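Local atomic coordinates of putative chitobiase (Bacteroides thetaiotaomicron, PDB entry 3HNM), a protein that is of unknown function but is probably chitobiase-related, its magnesium-bound F5/8 type C domain perhaps serving carbohydrate recognition. Residues D22-C27 with P64-F69; A99-A104 with R140-D145. All blocks are in the same frame, centred on the assembly; numbering follows the deposited sequence.

Contact 1. Residues D22-C27 with P64-F69; sequences DFNNCC and PYYFVF
Tyr-66 and Asn-24 both place CG between the backbone N and the carbonyl carbon (chi1 77° for the tyrosine), and the two side chains thereby meet across the strands, Asn-24 CB resting against Tyr-66 CE2. Asp-22 swings its carboxylate away from its own N to the edge of the same ring, where Tyr-66 OH donates to the syn side of Asp-22 OD2 at 3.0 Å; carboxylate and ring stand nearly perpendicular, 82° apart. Asn-24 shows how a side-chain amide can stand in for a missing strand partner. Where regular pairing ends after Phe-23, Asn-24 OD1 accepts from Tyr-66 N at 3.0 Å, the donor lying above the carbonyl plane, while Asn-24 ND2 donates to Pro-64 O at 3.0 Å. Two backbone groups of 64-69 thus hold one amide and restrain its rotation. Asn-25 turns to the ring of Tyr-65 instead: its amide stacks on one face, planes 23° apart, with Asn-25 CB 4.1 Å from the centroid in a CH-pi contact. Arg-56 N binds Asn-25 OD1, and Glu-61 O takes the tyrosine hydroxyl, so both polar ends are tied to the intervening chain. In the antiparallel non-hydrogen-bonded pair Phe-23 and Phe-67, CB of the former packs on CD1 of the latter at 3.6 Å. Trp-53, from the other sheet, meets the Phe-67 ring edge-to-face. Strand 20-23 is outermost in its five-stranded antiparallel sheet, with strand 65-71 between it and strand 138-146.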
ATOM      1  N   ASP A  22      -8.395   3.069   7.186  1.00 34.50           N
ATOM      2  CA  ASP A  22      -8.417   1.861   7.996  1.00 33.77           C
ATOM      3  C   ASP A  22      -7.231   0.929   7.789  1.00 32.83           C
ATOM      4  O   ASP A  22      -6.730   0.769   6.676  1.00 33.20           O
ATOM      5  CB  ASP A  22      -9.725   1.103   7.778  1.00 34.79           C
ATOM      6  CG  ASP A  22      -9.795  -0.160   8.598  1.00 37.96           C
ATOM      7  OD1 ASP A  22      -9.115  -0.228   9.637  1.00 42.37           O
ATOM      8  OD2 ASP A  22     -10.526  -1.092   8.225  1.00 39.81           O
ATOM      9  N   PHE A  23      -6.775   0.330   8.882  1.00 30.77           N
ATOM     10  CA  PHE A  23      -5.664  -0.606   8.823  1.00 30.54           C
ATOM     11  C   PHE A  23      -5.714  -1.506  10.055  1.00 29.88           C
ATOM     12  O   PHE A  23      -6.533  -1.288  10.952  1.00 30.24           O
ATOM     13  CB  PHE A  23      -4.331   0.158   8.726  1.00 31.12           C
ATOM     14  CG  PHE A  23      -4.041   1.047   9.911  1.00 32.17           C
ATOM     15  CD1 PHE A  23      -3.448   0.529  11.056  1.00 32.86           C
ATOM     16  CD2 PHE A  23      -4.377   2.397   9.888  1.00 33.12           C
ATOM     17  CE1 PHE A  23      -3.194   1.336  12.163  1.00 32.20           C
ATOM     18  CE2 PHE A  23      -4.129   3.215  10.988  1.00 32.00           C
ATOM     19  CZ  PHE A  23      -3.536   2.677  12.125  1.00 32.06           C
ATOM     20  N   ASN A  24      -4.864  -2.527  10.090  1.00 28.26           N
ATOM     21  CA  ASN A  24      -4.848  -3.444  11.224  1.00 27.69           C
ATOM     22  C   ASN A  24      -3.459  -3.632  11.833  1.00 27.99           C
ATOM     23  O   ASN A  24      -3.309  -4.343  12.827  1.00 26.98           O
ATOM     24  CB  ASN A  24      -5.427  -4.812  10.814  1.00 25.89           C
ATOM     25  CG  ASN A  24      -4.416  -5.696  10.083  1.00 26.16           C
ATOM     26  OD1 ASN A  24      -3.586  -5.215   9.317  1.00 26.56           O
ATOM     27  ND2 ASN A  24      -4.501  -6.995  10.305  1.00 26.86           N
ATOM     28  N   ASN A  25      -2.442  -2.996  11.255  1.00 29.24           N
ATOM     29  CA  ASN A  25      -1.091  -3.164  11.784  1.00 30.90           C
ATOM     30  C   ASN A  25      -0.111  -2.037  11.441  1.00 32.38           C
ATOM     31  O   ASN A  25       0.119  -1.716  10.273  1.00 31.97           O
ATOM     32  CB  ASN A  25      -0.557  -4.535  11.309  1.00 29.67           C
ATOM     33  CG  ASN A  25       0.794  -4.893  11.896  1.00 28.33           C
ATOM     34  OD1 ASN A  25       1.792  -4.295  11.538  1.00 29.50           O
ATOM     35  ND2 ASN A  25       0.829  -5.878  12.798  1.00 26.01           N
ATOM     36  N   CYS A  26       0.451  -1.434  12.488  1.00 34.88           N
ATOM     37  CA  CYS A  26       1.448  -0.361  12.362  1.00 35.64           C
ATOM     38  C   CYS A  26       2.283  -0.342  13.644  1.00 35.16           C
ATOM     39  O   CYS A  26       1.896  -0.928  14.652  1.00 37.37           O
ATOM     40  CB  CYS A  26       0.771   1.001  12.161  1.00 35.31           C
ATOM     41  SG  CYS A  26       1.929   2.366  11.749  1.00 40.11           S
ATOM     42  N   CYS A  27       3.426   0.323  13.614  1.00 33.47           N
ATOM     43  CA  CYS A  27       4.272   0.387  14.792  1.00 32.84           C
ATOM     44  C   CYS A  27       3.755   1.442  15.778  1.00 31.55           C
ATOM     45  O   CYS A  27       4.083   1.389  16.961  1.00 30.61           O
ATOM     46  CB  CYS A  27       5.692   0.739  14.376  1.00 32.66           C
ATOM     47  SG  CYS A  27       5.797   2.372  13.636  1.00 38.14           S
ATOM     48  N   PRO A  64      -2.547 -11.660   7.794  1.00 21.95           N
ATOM     49  CA  PRO A  64      -2.300 -10.552   6.879  1.00 22.36           C
ATOM     50  C   PRO A  64      -2.534  -9.158   7.422  1.00 23.45           C
ATOM     51  O   PRO A  64      -3.343  -8.939   8.328  1.00 23.68           O
ATOM     52  CB  PRO A  64      -3.268 -10.843   5.764  1.00 21.84           C
ATOM     53  CG  PRO A  64      -4.479 -11.191   6.555  1.00 21.61           C
ATOM     54  CD  PRO A  64      -3.934 -12.128   7.633  1.00 22.35           C
ATOM     55  N   TYR A  65      -1.827  -8.220   6.798  1.00 24.59           N
ATOM     56  CA  TYR A  65      -1.884  -6.798   7.105  1.00 24.24           C
ATOM     57  C   TYR A  65      -2.646  -6.155   5.964  1.00 23.66           C
ATOM     58  O   TYR A  65      -2.382  -6.459   4.804  1.00 23.81           O
ATOM     59  CB  TYR A  65      -0.476  -6.236   7.129  1.00 25.34           C
ATOM     60  CG  TYR A  65       0.446  -6.911   8.103  1.00 27.77           C
ATOM     61  CD1 TYR A  65      -0.049  -7.494   9.263  1.00 28.23           C
ATOM     62  CD2 TYR A  65       1.828  -6.834   7.940  1.00 28.53           C
ATOM     63  CE1 TYR A  65       0.807  -7.966  10.244  1.00 29.16           C
ATOM     64  CE2 TYR A  65       2.696  -7.299   8.918  1.00 28.07           C
ATOM     65  CZ  TYR A  65       2.178  -7.856  10.072  1.00 29.14           C
ATOM     66  OH  TYR A  65       3.012  -8.231  11.094  1.00 29.97           O
ATOM     67  N   TYR A  66      -3.575  -5.263   6.276  1.00 23.44           N
ATOM     68  CA  TYR A  66      -4.353  -4.630   5.224  1.00 23.46           C
ATOM     69  C   TYR A  66      -4.518  -3.150   5.467  1.00 26.01           C
ATOM     70  O   TYR A  66      -4.322  -2.665   6.574  1.00 28.26           O
ATOM     71  CB  TYR A  66      -5.718  -5.282   5.134  1.00 18.42           C
ATOM     72  CG  TYR A  66      -6.648  -4.843   6.210  1.00 15.42           C
ATOM     73  CD1 TYR A  66      -7.387  -3.684   6.077  1.00 16.20           C
ATOM     74  CD2 TYR A  66      -6.795  -5.586   7.364  1.00 15.35           C
ATOM     75  CE1 TYR A  66      -8.264  -3.271   7.077  1.00 16.49           C
ATOM     76  CE2 TYR A  66      -7.667  -5.187   8.376  1.00 16.19           C
ATOM     77  CZ  TYR A  66      -8.402  -4.029   8.227  1.00 16.18           C
ATOM     78  OH  TYR A  66      -9.287  -3.649   9.214  1.00 13.98           O
ATOM     79  N   PHE A  67      -4.887  -2.432   4.421  1.00 28.29           N
ATOM     80  CA  PHE A  67      -5.052  -1.001   4.522  1.00 30.09           C
ATOM     81  C   PHE A  67      -6.209  -0.624   3.640  1.00 31.64           C
ATOM     82  O   PHE A  67      -6.417  -1.256   2.616  1.00 32.75           O
ATOM     83  CB  PHE A  67      -3.811  -0.314   3.996  1.00 30.63           C
ATOM     84  CG  PHE A  67      -2.564  -0.691   4.705  1.00 30.99           C
ATOM     85  CD1 PHE A  67      -2.177  -0.003   5.840  1.00 32.43           C
ATOM     86  CD2 PHE A  67      -1.726  -1.674   4.188  1.00 30.91           C
ATOM     87  CE1 PHE A  67      -0.962  -0.275   6.452  1.00 33.83           C
ATOM     88  CE2 PHE A  67      -0.502  -1.960   4.793  1.00 32.73           C
ATOM     89  CZ  PHE A  67      -0.118  -1.256   5.923  1.00 33.85           C
ATOM     90  N   VAL A  68      -6.943   0.411   4.016  1.00 33.36           N
ATOM     91  CA  VAL A  68      -8.083   0.843   3.225  1.00 35.38           C
ATOM     92  C   VAL A  68      -7.915   2.310   2.880  1.00 35.85           C
ATOM     93  O   VAL A  68      -8.218   3.183   3.688  1.00 36.88           O
ATOM     94  CB  VAL A  68      -9.388   0.655   4.013  1.00 36.47           C
ATOM     95  CG1 VAL A  68     -10.581   0.999   3.143  1.00 37.15           C
ATOM     96  CG2 VAL A  68      -9.469  -0.768   4.537  1.00 36.20           C
ATOM     97  N   PHE A  69      -7.429   2.583   1.679  1.00 36.58           N
ATOM     98  CA  PHE A  69      -7.201   3.958   1.253  1.00 37.02           C
ATOM     99  C   PHE A  69      -8.450   4.630   0.736  1.00 37.63           C
ATOM    100  O   PHE A  69      -9.183   4.048  -0.048  1.00 38.55           O
ATOM    101  CB  PHE A  69      -6.153   3.960   0.161  1.00 36.07           C
ATOM    102  CG  PHE A  69      -4.917   3.222   0.534  1.00 36.33           C
ATOM    103  CD1 PHE A  69      -4.038   3.750   1.469  1.00 35.95           C
ATOM    104  CD2 PHE A  69      -4.628   1.989  -0.038  1.00 35.72           C
ATOM    105  CE1 PHE A  69      -2.888   3.064   1.822  1.00 36.32           C
ATOM    106  CE2 PHE A  69      -3.475   1.293   0.311  1.00 35.58           C
ATOM    107  CZ  PHE A  69      -2.605   1.831   1.242  1.00 35.18           C
TER

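Contact 2. Residues A99-A104 with R140-D145; sequences AGYVEA and RFVITD
Tyr-101 and Val-142 face one another in an antiparallel pairing inside the beta sandwich of this F5/8 type C (discoidin-like) domain. The tyrosine ring lies alongside the valine, whose CB sits over one face in a CH-pi contact, 4.0 Å from the centroid; Thr-144 CG2 comes to the ring's edge. On the same side of the sheet, Glu-103 reaches out with an extended chain and Arg-140 bends at chi2 and chi3, so that Glu-103 OE2 receives Arg-140 NH2 at 2.9 Å in a salt bridge. The two N-H bonds to OE2, from NE and NH2, are weak, and the carboxylate and guanidinium planes are 66° apart. Backbone bonds set these pairs in register, Glu-103 N giving to Arg-140 O at 2.8 Å. Farther out, Trp-111 forms a cation-pi contact with Arg-140, and Lys-113 does so with Tyr-101. The opposite side carries Val-102 and Phe-141, the latter stacked on Trp-117 and meeting Phe-80 and Phe-82 of the other sheet. At the far end a classic beta bulge sets Thr-144 and Asp-145 against one residue: Ala-99 O accepts from Thr-144 N at 2.9 Å and from Asp-145 N at 3.2 Å, both on one face of its carbonyl plane.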
ATOM      1  N   ALA A  99       3.631 -11.747  -1.175  1.00 26.78           N
ATOM      2  CA  ALA A  99       2.415 -12.121  -1.872  1.00 26.79           C
ATOM      3  C   ALA A  99       1.252 -11.394  -1.236  1.00 28.35           C
ATOM      4  O   ALA A  99       1.339 -10.937  -0.096  1.00 29.88           O
ATOM      5  CB  ALA A  99       2.201 -13.633  -1.802  1.00 25.15           C
ATOM      6  N   GLY A 100       0.161 -11.287  -1.981  1.00 29.57           N
ATOM      7  CA  GLY A 100      -1.013 -10.599  -1.477  1.00 30.16           C
ATOM      8  C   GLY A 100      -1.928 -10.179  -2.610  1.00 30.29           C
ATOM      9  O   GLY A 100      -1.743 -10.606  -3.744  1.00 32.18           O
ATOM     10  N   TYR A 101      -2.899  -9.326  -2.303  1.00 29.50           N
ATOM     11  CA  TYR A 101      -3.854  -8.877  -3.291  1.00 28.23           C
ATOM     12  C   TYR A 101      -4.400  -7.500  -2.933  1.00 28.78           C
ATOM     13  O   TYR A 101      -4.097  -6.974  -1.869  1.00 30.19           O
ATOM     14  CB  TYR A 101      -4.993  -9.888  -3.376  1.00 25.92           C
ATOM     15  CG  TYR A 101      -5.762 -10.030  -2.082  1.00 23.79           C
ATOM     16  CD1 TYR A 101      -5.263 -10.783  -1.009  1.00 22.64           C
ATOM     17  CD2 TYR A 101      -6.991  -9.396  -1.925  1.00 22.47           C
ATOM     18  CE1 TYR A 101      -5.988 -10.894   0.182  1.00 20.60           C
ATOM     19  CE2 TYR A 101      -7.711  -9.498  -0.755  1.00 20.50           C
ATOM     20  CZ  TYR A 101      -7.212 -10.241   0.289  1.00 21.13           C
ATOM     21  OH  TYR A 101      -7.955 -10.318   1.429  1.00 21.76           O
ATOM     22  N   VAL A 102      -5.197  -6.921  -3.828  1.00 29.49           N
ATOM     23  CA  VAL A 102      -5.784  -5.598  -3.617  1.00 30.40           C
ATOM     24  C   VAL A 102      -7.240  -5.661  -4.061  1.00 31.42           C
ATOM     25  O   VAL A 102      -7.525  -6.179  -5.136  1.00 32.88           O
ATOM     26  CB  VAL A 102      -4.998  -4.523  -4.441  1.00 30.54           C
ATOM     27  CG1 VAL A 102      -4.833  -4.981  -5.863  1.00 29.32           C
ATOM     28  CG2 VAL A 102      -5.695  -3.178  -4.380  1.00 28.85           C
ATOM     29  N   GLU A 103      -8.156  -5.172  -3.228  1.00 32.38           N
ATOM     30  CA  GLU A 103      -9.586  -5.180  -3.558  1.00 33.93           C
ATOM     31  C   GLU A 103      -9.968  -3.741  -3.915  1.00 34.02           C
ATOM     32  O   GLU A 103      -9.109  -2.868  -3.877  1.00 34.16           O
ATOM     33  CB  GLU A 103     -10.433  -5.673  -2.360  1.00 35.29           C
ATOM     34  CG  GLU A 103     -10.045  -7.049  -1.759  1.00 38.14           C
ATOM     35  CD  GLU A 103     -10.840  -7.397  -0.484  1.00 40.20           C
ATOM     36  OE1 GLU A 103     -10.579  -8.451   0.162  1.00 39.94           O
ATOM     37  OE2 GLU A 103     -11.741  -6.610  -0.123  1.00 41.77           O
ATOM     38  N   ALA A 104     -11.234  -3.500  -4.278  1.00 34.35           N
ATOM     39  CA  ALA A 104     -11.724  -2.154  -4.631  1.00 33.91           C
ATOM     40  C   ALA A 104     -13.206  -2.079  -4.302  1.00 34.75           C
ATOM     41  O   ALA A 104     -13.937  -3.057  -4.457  1.00 34.42           O
ATOM     42  CB  ALA A 104     -11.498  -1.854  -6.113  1.00 32.20           C
ATOM     43  N   ARG A 140      -8.234  -1.455  -1.093  1.00 28.26           N
ATOM     44  CA  ARG A 140      -7.864  -2.265   0.045  1.00 24.61           C
ATOM     45  C   ARG A 140      -6.665  -3.110  -0.323  1.00 23.77           C
ATOM     46  O   ARG A 140      -6.773  -4.042  -1.109  1.00 25.20           O
ATOM     47  CB  ARG A 140      -9.038  -3.134   0.471  1.00 22.91           C
ATOM     48  CG  ARG A 140      -8.741  -3.933   1.699  1.00 23.11           C
ATOM     49  CD  ARG A 140      -9.911  -3.919   2.624  1.00 23.33           C
ATOM     50  NE  ARG A 140     -10.841  -4.996   2.342  1.00 23.79           N
ATOM     51  CZ  ARG A 140     -12.068  -5.062   2.838  1.00 25.63           C
ATOM     52  NH1 ARG A 140     -12.530  -4.114   3.646  1.00 25.95           N
ATOM     53  NH2 ARG A 140     -12.841  -6.086   2.528  1.00 28.81           N
ATOM     54  N   PHE A 141      -5.514  -2.759   0.232  1.00 21.94           N
ATOM     55  CA  PHE A 141      -4.280  -3.472  -0.041  1.00 19.81           C
ATOM     56  C   PHE A 141      -4.109  -4.508   1.076  1.00 20.02           C
ATOM     57  O   PHE A 141      -4.482  -4.254   2.222  1.00 19.15           O
ATOM     58  CB  PHE A 141      -3.141  -2.454  -0.094  1.00 17.49           C
ATOM     59  CG  PHE A 141      -1.837  -3.036  -0.486  1.00 17.84           C
ATOM     60  CD1 PHE A 141      -1.710  -3.770  -1.655  1.00 19.78           C
ATOM     61  CD2 PHE A 141      -0.742  -2.911   0.350  1.00 18.03           C
ATOM     62  CE1 PHE A 141      -0.501  -4.383  -1.982  1.00 21.20           C
ATOM     63  CE2 PHE A 141       0.467  -3.512   0.042  1.00 19.39           C
ATOM     64  CZ  PHE A 141       0.589  -4.251  -1.124  1.00 20.94           C
ATOM     65  N   VAL A 142      -3.580  -5.683   0.746  1.00 20.11           N
ATOM     66  CA  VAL A 142      -3.420  -6.740   1.747  1.00 20.23           C
ATOM     67  C   VAL A 142      -2.132  -7.541   1.556  1.00 23.08           C
ATOM     68  O   VAL A 142      -1.902  -8.087   0.485  1.00 23.91           O
ATOM     69  CB  VAL A 142      -4.639  -7.726   1.718  1.00 17.94           C
ATOM     70  CG1 VAL A 142      -4.421  -8.856   2.700  1.00 16.44           C
ATOM     71  CG2 VAL A 142      -5.941  -6.985   2.048  1.00 15.45           C
ATOM     72  N   ILE A 143      -1.288  -7.594   2.587  1.00 24.67           N
ATOM     73  CA  ILE A 143      -0.040  -8.357   2.524  1.00 25.77           C
ATOM     74  C   ILE A 143      -0.403  -9.706   3.118  1.00 28.31           C
ATOM     75  O   ILE A 143      -0.912  -9.769   4.241  1.00 28.83           O
ATOM     76  CB  ILE A 143       1.090  -7.759   3.420  1.00 25.29           C
ATOM     77  CG1 ILE A 143       1.177  -6.237   3.269  1.00 22.53           C
ATOM     78  CG2 ILE A 143       2.425  -8.429   3.081  1.00 24.42           C
ATOM     79  CD1 ILE A 143       1.929  -5.770   2.083  1.00 21.70           C
ATOM     80  N   THR A 144      -0.156 -10.783   2.382  1.00 30.87           N
ATOM     81  CA  THR A 144      -0.489 -12.107   2.902  1.00 31.42           C
ATOM     82  C   THR A 144       0.745 -12.929   3.226  1.00 33.29           C
ATOM     83  O   THR A 144       0.714 -13.746   4.138  1.00 34.88           O
ATOM     84  CB  THR A 144      -1.360 -12.892   1.938  1.00 29.91           C
ATOM     85  OG1 THR A 144      -0.761 -12.891   0.634  1.00 30.47           O
ATOM     86  CG2 THR A 144      -2.734 -12.282   1.885  1.00 28.41           C
ATOM     87  N   ASP A 145       1.829 -12.738   2.487  1.00 33.37           N
ATOM     88  CA  ASP A 145       3.026 -13.467   2.835  1.00 34.34           C
ATOM     89  C   ASP A 145       4.205 -12.527   2.790  1.00 34.30           C
ATOM     90  O   ASP A 145       4.239 -11.609   1.983  1.00 34.56           O
ATOM     91  CB  ASP A 145       3.260 -14.674   1.938  1.00 37.22           C
ATOM     92  CG  ASP A 145       4.119 -15.718   2.625  1.00 39.96           C
ATOM     93  OD1 ASP A 145       3.870 -15.946   3.829  1.00 41.22           O
ATOM     94  OD2 ASP A 145       5.024 -16.304   1.984  1.00 42.44           O
TER

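How the contacts relate
Contacts 1 and 2 share no strand but abut directly within one antiparallel sheet: strands 65-71 and 138-146 are neighbours, with Tyr-65 O and Ile-143 N 2.7 Å apart in a probable hydrogen bond. Contact 1 joins an outermost strand, and its pairing soon gives way to the side-chain amide of Asn-24. Contact 2 runs through more interior strands, keeps backbone pairing along its length, and confines its irregularity to a bulge. Both are partly buried: Phe-67 and Phe-141 face the other sheet, whereas Tyr-66, Arg-140 and Glu-103 lie partly exposed. Neither touches the magnesium ion directly; the side chain of Phe-67 is about 11 Å from the magnesium ion, and the side chain of Phe-141 is about 12 Å from the magnesium ion.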